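Local coordinates for protein flap endonuclease 1 (Sulfolobus solfataricus, PDB 2IZO) that cleaves 5' flaps from branched DNA during replication and repair, using magnesium ions as cofactor, at residues E131-V144 with L294-L308. Sequence-based numbering, arbitrary orientation.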
ATOM      1  N   GLU A 131     -18.232  -6.683 -28.013  1.00 51.36           N
ATOM      2  CA  GLU A 131     -17.095  -7.416 -27.448  1.00 51.34           C
ATOM      3  C   GLU A 131     -16.243  -6.525 -26.534  1.00 51.25           C
ATOM      4  O   GLU A 131     -15.331  -7.003 -25.852  1.00 51.23           O
ATOM      5  CB  GLU A 131     -16.260  -8.099 -28.542  1.00 51.38           C
ATOM      6  CG  GLU A 131     -17.051  -9.122 -29.366  1.00 51.58           C
ATOM      7  CD  GLU A 131     -16.185 -10.207 -29.984  1.00 51.87           C
ATOM      8  OE1 GLU A 131     -15.858 -11.187 -29.278  1.00 51.95           O
ATOM      9  OE2 GLU A 131     -15.851 -10.093 -31.183  1.00 51.94           O
ATOM     10  N   SER A 132     -16.555  -5.230 -26.526  1.00 51.17           N
ATOM     11  CA  SER A 132     -16.024  -4.313 -25.524  1.00 51.17           C
ATOM     12  C   SER A 132     -16.827  -4.434 -24.234  1.00 51.07           C
ATOM     13  O   SER A 132     -16.260  -4.395 -23.139  1.00 51.19           O
ATOM     14  CB  SER A 132     -16.066  -2.872 -26.030  1.00 51.18           C
ATOM     15  OG  SER A 132     -15.229  -2.713 -27.161  1.00 51.37           O
ATOM     16  N   LYS A 133     -18.144  -4.583 -24.377  1.00 50.91           N
ATOM     17  CA  LYS A 133     -19.052  -4.773 -23.243  1.00 50.71           C
ATOM     18  C   LYS A 133     -18.791  -6.102 -22.541  1.00 50.55           C
ATOM     19  O   LYS A 133     -18.657  -6.141 -21.316  1.00 50.56           O
ATOM     20  CB  LYS A 133     -20.515  -4.714 -23.694  1.00 50.71           C
ATOM     21  CG  LYS A 133     -20.991  -3.356 -24.174  1.00 50.65           C
ATOM     22  CD  LYS A 133     -22.464  -3.415 -24.542  1.00 50.48           C
ATOM     23  CE  LYS A 133     -22.888  -2.204 -25.347  1.00 50.47           C
ATOM     24  NZ  LYS A 133     -24.297  -2.323 -25.805  1.00 50.44           N
ATOM     25  N   LYS A 134     -18.721  -7.180 -23.324  1.00 50.31           N
ATOM     26  CA  LYS A 134     -18.472  -8.530 -22.801  1.00 50.12           C
ATOM     27  C   LYS A 134     -17.187  -8.602 -21.977  1.00 50.04           C
ATOM     28  O   LYS A 134     -17.092  -9.396 -21.038  1.00 49.98           O
ATOM     29  CB  LYS A 134     -18.428  -9.563 -23.934  1.00 50.12           C
ATOM     30  CG  LYS A 134     -19.796 -10.000 -24.459  1.00 49.98           C
ATOM     31  CD  LYS A 134     -19.705 -11.274 -25.303  1.00 49.96           C
ATOM     32  CE  LYS A 134     -19.197 -10.998 -26.716  1.00 49.79           C
ATOM     33  NZ  LYS A 134     -19.003 -12.246 -27.506  1.00 49.34           N
ATOM     34  N   LEU A 135     -16.208  -7.773 -22.341  1.00 49.91           N
ATOM     35  CA  LEU A 135     -14.965  -7.652 -21.587  1.00 49.78           C
ATOM     36  C   LEU A 135     -15.210  -6.941 -20.260  1.00 49.85           C
ATOM     37  O   LEU A 135     -14.741  -7.393 -19.213  1.00 49.87           O
ATOM     38  CB  LEU A 135     -13.895  -6.914 -22.403  1.00 49.72           C
ATOM     39  CG  LEU A 135     -12.541  -6.646 -21.729  1.00 49.58           C
ATOM     40  CD1 LEU A 135     -11.767  -7.932 -21.474  1.00 49.53           C
ATOM     41  CD2 LEU A 135     -11.707  -5.688 -22.554  1.00 49.65           C
ATOM     42  N   LEU A 136     -15.951  -5.835 -20.312  1.00 49.85           N
ATOM     43  CA  LEU A 136     -16.248  -5.041 -19.118  1.00 49.82           C
ATOM     44  C   LEU A 136     -17.138  -5.787 -18.109  1.00 49.81           C
ATOM     45  O   LEU A 136     -17.001  -5.588 -16.901  1.00 49.82           O
ATOM     46  CB  LEU A 136     -16.844  -3.675 -19.497  1.00 49.82           C
ATOM     47  CG  LEU A 136     -15.935  -2.659 -20.213  1.00 49.64           C
ATOM     48  CD1 LEU A 136     -16.749  -1.521 -20.815  1.00 49.15           C
ATOM     49  CD2 LEU A 136     -14.843  -2.102 -19.298  1.00 49.39           C
ATOM     50  N   ARG A 137     -18.033  -6.643 -18.609  1.00 49.78           N
ATOM     51  CA  ARG A 137     -18.817  -7.537 -17.750  1.00 49.84           C
ATOM     52  C   ARG A 137     -17.903  -8.555 -17.078  1.00 49.76           C
ATOM     53  O   ARG A 137     -18.059  -8.859 -15.893  1.00 49.77           O
ATOM     54  CB  ARG A 137     -19.892  -8.290 -18.543  1.00 49.97           C
ATOM     55  CG  ARG A 137     -21.058  -7.457 -19.059  1.00 50.47           C
ATOM     56  CD  ARG A 137     -22.301  -8.337 -19.235  1.00 51.26           C
ATOM     57  NE  ARG A 137     -23.083  -7.988 -20.424  1.00 51.91           N
ATOM     58  CZ  ARG A 137     -24.008  -7.030 -20.481  1.00 52.30           C
ATOM     59  NH1 ARG A 137     -24.290  -6.290 -19.411  1.00 52.28           N
ATOM     60  NH2 ARG A 137     -24.653  -6.809 -21.621  1.00 52.31           N
ATOM     61  N   ALA A 138     -16.951  -9.076 -17.853  1.00 49.65           N
ATOM     62  CA  ALA A 138     -16.004 -10.086 -17.386  1.00 49.54           C
ATOM     63  C   ALA A 138     -14.946  -9.500 -16.454  1.00 49.46           C
ATOM     64  O   ALA A 138     -14.365 -10.219 -15.643  1.00 49.59           O
ATOM     65  CB  ALA A 138     -15.349 -10.780 -18.569  1.00 49.54           C
ATOM     66  N   MET A 139     -14.697  -8.200 -16.582  1.00 49.35           N
ATOM     67  CA  MET A 139     -13.801  -7.483 -15.679  1.00 49.21           C
ATOM     68  C   MET A 139     -14.534  -7.095 -14.398  1.00 49.17           C
ATOM     69  O   MET A 139     -13.907  -6.856 -13.365  1.00 49.23           O
ATOM     70  CB  MET A 139     -13.249  -6.226 -16.354  1.00 49.21           C
ATOM     71  CG  MET A 139     -12.234  -6.488 -17.450  1.00 48.94           C
ATOM     72  SD  MET A 139     -11.712  -4.963 -18.251  1.00 49.13           S
ATOM     73  CE  MET A 139     -10.434  -4.396 -17.130  1.00 48.89           C
ATOM     74  N   GLY A 140     -15.861  -7.024 -14.482  1.00 49.04           N
ATOM     75  CA  GLY A 140     -16.707  -6.671 -13.343  1.00 48.87           C
ATOM     76  C   GLY A 140     -17.091  -5.204 -13.300  1.00 48.69           C
ATOM     77  O   GLY A 140     -17.968  -4.809 -12.530  1.00 48.70           O
ATOM     78  N   ILE A 141     -16.435  -4.404 -14.136  1.00 48.54           N
ATOM     79  CA  ILE A 141     -16.621  -2.952 -14.169  1.00 48.45           C
ATOM     80  C   ILE A 141     -18.006  -2.563 -14.715  1.00 48.39           C
ATOM     81  O   ILE A 141     -18.370  -2.976 -15.818  1.00 48.49           O
ATOM     82  CB  ILE A 141     -15.467  -2.282 -14.956  1.00 48.39           C
ATOM     83  CG1 ILE A 141     -14.188  -2.315 -14.118  1.00 48.35           C
ATOM     84  CG2 ILE A 141     -15.799  -0.847 -15.324  1.00 48.56           C
ATOM     85  CD1 ILE A 141     -12.970  -2.744 -14.884  1.00 48.48           C
ATOM     86  N   PRO A 142     -18.777  -1.777 -13.931  1.00 48.31           N
ATOM     87  CA  PRO A 142     -20.171  -1.393 -14.204  1.00 48.33           C
ATOM     88  C   PRO A 142     -20.454  -0.886 -15.617  1.00 48.40           C
ATOM     89  O   PRO A 142     -19.651  -0.154 -16.195  1.00 48.42           O
ATOM     90  CB  PRO A 142     -20.450  -0.290 -13.171  1.00 48.27           C
ATOM     91  CG  PRO A 142     -19.135   0.028 -12.543  1.00 48.28           C
ATOM     92  CD  PRO A 142     -18.314  -1.201 -12.659  1.00 48.23           C
ATOM     93  N   ILE A 143     -21.610  -1.279 -16.144  1.00 48.60           N
ATOM     94  CA  ILE A 143     -22.006  -1.015 -17.528  1.00 48.74           C
ATOM     95  C   ILE A 143     -23.435  -0.458 -17.563  1.00 48.79           C
ATOM     96  O   ILE A 143     -24.343  -1.018 -16.940  1.00 48.77           O
ATOM     97  CB  ILE A 143     -21.877  -2.313 -18.398  1.00 48.76           C
ATOM     98  CG1 ILE A 143     -22.390  -2.091 -19.828  1.00 48.75           C
ATOM     99  CG2 ILE A 143     -22.559  -3.523 -17.710  1.00 49.01           C
ATOM    100  CD1 ILE A 143     -22.387  -3.344 -20.700  1.00 48.71           C
ATOM    101  N   VAL A 144     -23.624   0.652 -18.275  1.00 48.88           N
ATOM    102  CA  VAL A 144     -24.939   1.294 -18.372  1.00 49.11           C
ATOM    103  C   VAL A 144     -25.331   1.539 -19.829  1.00 49.31           C
ATOM    104  O   VAL A 144     -24.613   2.221 -20.568  1.00 49.43           O
ATOM    105  CB  VAL A 144     -25.004   2.630 -17.572  1.00 49.10           C
ATOM    106  CG1 VAL A 144     -26.426   3.195 -17.556  1.00 49.07           C
ATOM    107  CG2 VAL A 144     -24.522   2.430 -16.152  1.00 48.81           C
ATOM    108  N   LEU A 294     -24.756   0.481  -9.512  1.00 54.42           N
ATOM    109  CA  LEU A 294     -23.584   0.470 -10.392  1.00 54.28           C
ATOM    110  C   LEU A 294     -22.338   0.109  -9.587  1.00 54.18           C
ATOM    111  O   LEU A 294     -21.573   0.989  -9.196  1.00 54.18           O
ATOM    112  CB  LEU A 294     -23.400   1.839 -11.064  1.00 54.34           C
ATOM    113  CG  LEU A 294     -24.621   2.563 -11.643  1.00 54.34           C
ATOM    114  CD1 LEU A 294     -24.297   4.023 -11.935  1.00 54.28           C
ATOM    115  CD2 LEU A 294     -25.131   1.870 -12.891  1.00 54.02           C
ATOM    116  N   ASP A 295     -22.132  -1.183  -9.347  1.00 54.01           N
ATOM    117  CA  ASP A 295     -21.118  -1.618  -8.390  1.00 53.88           C
ATOM    118  C   ASP A 295     -20.054  -2.556  -8.977  1.00 53.76           C
ATOM    119  O   ASP A 295     -20.339  -3.349  -9.882  1.00 53.81           O
ATOM    120  CB  ASP A 295     -21.799  -2.265  -7.184  1.00 53.94           C
ATOM    121  CG  ASP A 295     -21.431  -1.591  -5.878  1.00 54.24           C
ATOM    122  OD1 ASP A 295     -20.250  -1.218  -5.707  1.00 54.71           O
ATOM    123  OD2 ASP A 295     -22.328  -1.430  -5.022  1.00 54.53           O
ATOM    124  N   LEU A 296     -18.835  -2.461  -8.442  1.00 53.45           N
ATOM    125  CA  LEU A 296     -17.705  -3.277  -8.895  1.00 53.12           C
ATOM    126  C   LEU A 296     -17.838  -4.741  -8.477  1.00 52.97           C
ATOM    127  O   LEU A 296     -17.935  -5.055  -7.289  1.00 53.01           O
ATOM    128  CB  LEU A 296     -16.377  -2.706  -8.381  1.00 53.08           C
ATOM    129  CG  LEU A 296     -15.779  -1.464  -9.051  1.00 53.05           C
ATOM    130  CD1 LEU A 296     -14.639  -0.906  -8.208  1.00 52.73           C
ATOM    131  CD2 LEU A 296     -15.304  -1.758 -10.475  1.00 53.10           C
ATOM    132  N   ASN A 297     -17.841  -5.627  -9.468  1.00 52.73           N
ATOM    133  CA  ASN A 297     -17.918  -7.064  -9.229  1.00 52.42           C
ATOM    134  C   ASN A 297     -16.552  -7.741  -9.353  1.00 52.36           C
ATOM    135  O   ASN A 297     -15.554  -7.088  -9.660  1.00 52.28           O
ATOM    136  CB  ASN A 297     -18.937  -7.706 -10.178  1.00 52.33           C
ATOM    137  CG  ASN A 297     -20.375  -7.330  -9.840  1.00 52.16           C
ATOM    138  OD1 ASN A 297     -20.638  -6.291  -9.232  1.00 52.21           O
ATOM    139  ND2 ASN A 297     -21.314  -8.180 -10.237  1.00 51.90           N
ATOM    140  N   GLU A 298     -16.518  -9.045  -9.096  1.00 52.39           N
ATOM    141  CA  GLU A 298     -15.294  -9.836  -9.210  1.00 52.37           C
ATOM    142  C   GLU A 298     -14.976 -10.201 -10.660  1.00 52.36           C
ATOM    143  O   GLU A 298     -15.814 -10.792 -11.350  1.00 52.38           O
ATOM    144  CB  GLU A 298     -15.393 -11.106  -8.364  1.00 52.35           C
ATOM    145  CG  GLU A 298     -14.796 -10.978  -6.979  1.00 52.42           C
ATOM    146  CD  GLU A 298     -14.677 -12.317  -6.285  1.00 52.59           C
ATOM    147  OE1 GLU A 298     -15.722 -12.883  -5.902  1.00 52.83           O
ATOM    148  OE2 GLU A 298     -13.538 -12.805  -6.122  1.00 52.65           O
ATOM    149  N   PRO A 299     -13.762  -9.850 -11.127  1.00 52.35           N
ATOM    150  CA  PRO A 299     -13.337 -10.213 -12.479  1.00 52.31           C
ATOM    151  C   PRO A 299     -12.931 -11.683 -12.584  1.00 52.29           C
ATOM    152  O   PRO A 299     -11.975 -12.106 -11.930  1.00 52.35           O
ATOM    153  CB  PRO A 299     -12.130  -9.301 -12.725  1.00 52.29           C
ATOM    154  CG  PRO A 299     -11.590  -8.993 -11.374  1.00 52.32           C
ATOM    155  CD  PRO A 299     -12.733  -9.076 -10.402  1.00 52.32           C
ATOM    156  N   ASN A 300     -13.660 -12.456 -13.388  1.00 52.28           N
ATOM    157  CA  ASN A 300     -13.292 -13.854 -13.629  1.00 52.33           C
ATOM    158  C   ASN A 300     -12.511 -14.003 -14.933  1.00 52.33           C
ATOM    159  O   ASN A 300     -12.807 -13.333 -15.926  1.00 52.30           O
ATOM    160  CB  ASN A 300     -14.517 -14.787 -13.589  1.00 52.30           C
ATOM    161  CG  ASN A 300     -15.187 -14.955 -14.950  1.00 52.31           C
ATOM    162  OD1 ASN A 300     -15.221 -16.056 -15.500  1.00 51.87           O
ATOM    163  ND2 ASN A 300     -15.712 -13.860 -15.498  1.00 52.49           N
ATOM    164  N   GLY A 301     -11.511 -14.878 -14.915  1.00 52.35           N
ATOM    165  CA  GLY A 301     -10.634 -15.084 -16.068  1.00 52.39           C
ATOM    166  C   GLY A 301     -11.192 -16.004 -17.140  1.00 52.38           C
ATOM    167  O   GLY A 301     -10.847 -15.868 -18.316  1.00 52.40           O
ATOM    168  N   GLU A 302     -12.058 -16.934 -16.733  1.00 52.33           N
ATOM    169  CA  GLU A 302     -12.665 -17.915 -17.645  1.00 52.28           C
ATOM    170  C   GLU A 302     -13.521 -17.279 -18.746  1.00 52.24           C
ATOM    171  O   GLU A 302     -13.882 -17.941 -19.723  1.00 52.25           O
ATOM    172  CB  GLU A 302     -13.474 -18.947 -16.857  1.00 52.22           C
ATOM    173  N   ASP A 303     -13.841 -15.998 -18.578  1.00 52.21           N
ATOM    174  CA  ASP A 303     -14.549 -15.224 -19.596  1.00 52.22           C
ATOM    175  C   ASP A 303     -13.666 -14.134 -20.212  1.00 52.19           C
ATOM    176  O   ASP A 303     -13.899 -13.713 -21.348  1.00 52.25           O
ATOM    177  CB  ASP A 303     -15.830 -14.612 -19.017  1.00 52.22           C
ATOM    178  CG  ASP A 303     -16.987 -15.603 -18.959  1.00 52.29           C
ATOM    179  OD1 ASP A 303     -16.745 -16.832 -18.942  1.00 52.21           O
ATOM    180  OD2 ASP A 303     -18.149 -15.141 -18.926  1.00 52.26           O
ATOM    181  N   ILE A 304     -12.659 -13.682 -19.463  1.00 52.08           N
ATOM    182  CA  ILE A 304     -11.722 -12.657 -19.940  1.00 51.96           C
ATOM    183  C   ILE A 304     -10.783 -13.208 -21.020  1.00 51.95           C
ATOM    184  O   ILE A 304     -10.620 -12.602 -22.084  1.00 51.89           O
ATOM    185  CB  ILE A 304     -10.916 -12.013 -18.766  1.00 52.00           C
ATOM    186  CG1 ILE A 304     -11.769 -10.956 -18.054  1.00 51.87           C
ATOM    187  CG2 ILE A 304      -9.612 -11.375 -19.266  1.00 51.96           C
ATOM    188  CD1 ILE A 304     -11.187 -10.443 -16.742  1.00 51.78           C
ATOM    189  N   ILE A 305     -10.189 -14.365 -20.737  1.00 51.92           N
ATOM    190  CA  ILE A 305      -9.229 -15.013 -21.632  1.00 51.91           C
ATOM    191  C   ILE A 305      -9.842 -15.355 -22.997  1.00 51.87           C
ATOM    192  O   ILE A 305      -9.182 -15.215 -24.029  1.00 51.89           O
ATOM    193  CB  ILE A 305      -8.618 -16.273 -20.953  1.00 51.94           C
ATOM    194  CG1 ILE A 305      -7.770 -15.859 -19.744  1.00 52.00           C
ATOM    195  CG2 ILE A 305      -7.784 -17.097 -21.935  1.00 52.00           C
ATOM    196  CD1 ILE A 305      -7.594 -16.947 -18.698  1.00 52.21           C
ATOM    197  N   ASN A 306     -11.107 -15.774 -22.987  1.00 51.87           N
ATOM    198  CA  ASN A 306     -11.823 -16.196 -24.199  1.00 51.88           C
ATOM    199  C   ASN A 306     -11.927 -15.119 -25.281  1.00 51.92           C
ATOM    200  O   ASN A 306     -11.879 -15.425 -26.474  1.00 51.92           O
ATOM    201  CB  ASN A 306     -13.227 -16.706 -23.844  1.00 51.87           C
ATOM    202  CG  ASN A 306     -13.204 -17.928 -22.930  1.00 51.82           C
ATOM    203  OD1 ASN A 306     -12.161 -18.300 -22.384  1.00 51.77           O
ATOM    204  ND2 ASN A 306     -14.367 -18.555 -22.760  1.00 51.70           N
ATOM    205  N   ILE A 307     -12.067 -13.867 -24.857  1.00 51.97           N
ATOM    206  CA  ILE A 307     -12.238 -12.741 -25.779  1.00 52.06           C
ATOM    207  C   ILE A 307     -10.924 -11.965 -25.967  1.00 52.06           C
ATOM    208  O   ILE A 307     -10.800 -11.152 -26.888  1.00 52.05           O
ATOM    209  CB  ILE A 307     -13.386 -11.797 -25.315  1.00 52.10           C
ATOM    210  CG1 ILE A 307     -14.591 -12.616 -24.828  1.00 52.18           C
ATOM    211  CG2 ILE A 307     -13.806 -10.846 -26.439  1.00 52.10           C
ATOM    212  CD1 ILE A 307     -15.458 -11.906 -23.798  1.00 52.30           C
ATOM    213  N   LEU A 308      -9.948 -12.231 -25.099  1.00 52.08           N
ATOM    214  CA  LEU A 308      -8.636 -11.590 -25.191  1.00 52.09           C
ATOM    215  C   LEU A 308      -7.539 -12.505 -25.746  1.00 52.10           C
ATOM    216  O   LEU A 308      -7.090 -12.322 -26.881  1.00 52.12           O
ATOM    217  CB  LEU A 308      -8.208 -11.002 -23.840  1.00 52.09           C
ATOM    218  CG  LEU A 308      -8.683  -9.587 -23.497  1.00 52.14           C
ATOM    219  CD1 LEU A 308      -8.245  -9.209 -22.092  1.00 52.24           C
ATOM    220  CD2 LEU A 308      -8.157  -8.576 -24.498  1.00 52.12           C
TER
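Leu294 turns CD2 across the side chain of Val144, at about a right angle, and its CB lies beside Pro142 CB. Leu296 then brings CD2 to the proline ring, 3.8 Å from Pro142 CD, and alongside Ile141 CG1. The N-H of Asn297 gives a nearly straight bond to Gly140 O (3.2 Å, 170°), meeting that oxygen from above the carbonyl plane. Gly140 follows helix 126-139 with positive phi, a conformation that favours glycine. Pro299 brings CB up to Met139 O, and Asn300 N makes a weak hydrogen bond to Ala138 O. From Asp303 on, helix meets helix. Ile304 has CG1 anti to its carbonyl carbon (chi1 -80°), which puts CG1 against Ala138 CB (3.6 Å); the extended chi2 carries CD1 to Ala138 O and on toward Met139 CG. Cut back to alanine, this side chain would lose CG1 and CD1, and a gap is likely to open beside Ala138 and Met139. Ile307 reaches Lys134 CB with CD1, and Leu308 crosses Leu135, CD1 to CD1, at 3.8 Å. The two helical segments run nearly antiparallel (154°), their axes coming within 8.6 Å at closest approach. This is antiparallel helix packing against helix 126-139 and the turn into strand 143-145, an outer strand of the sheet in the PIN-like nuclease core of FEN1.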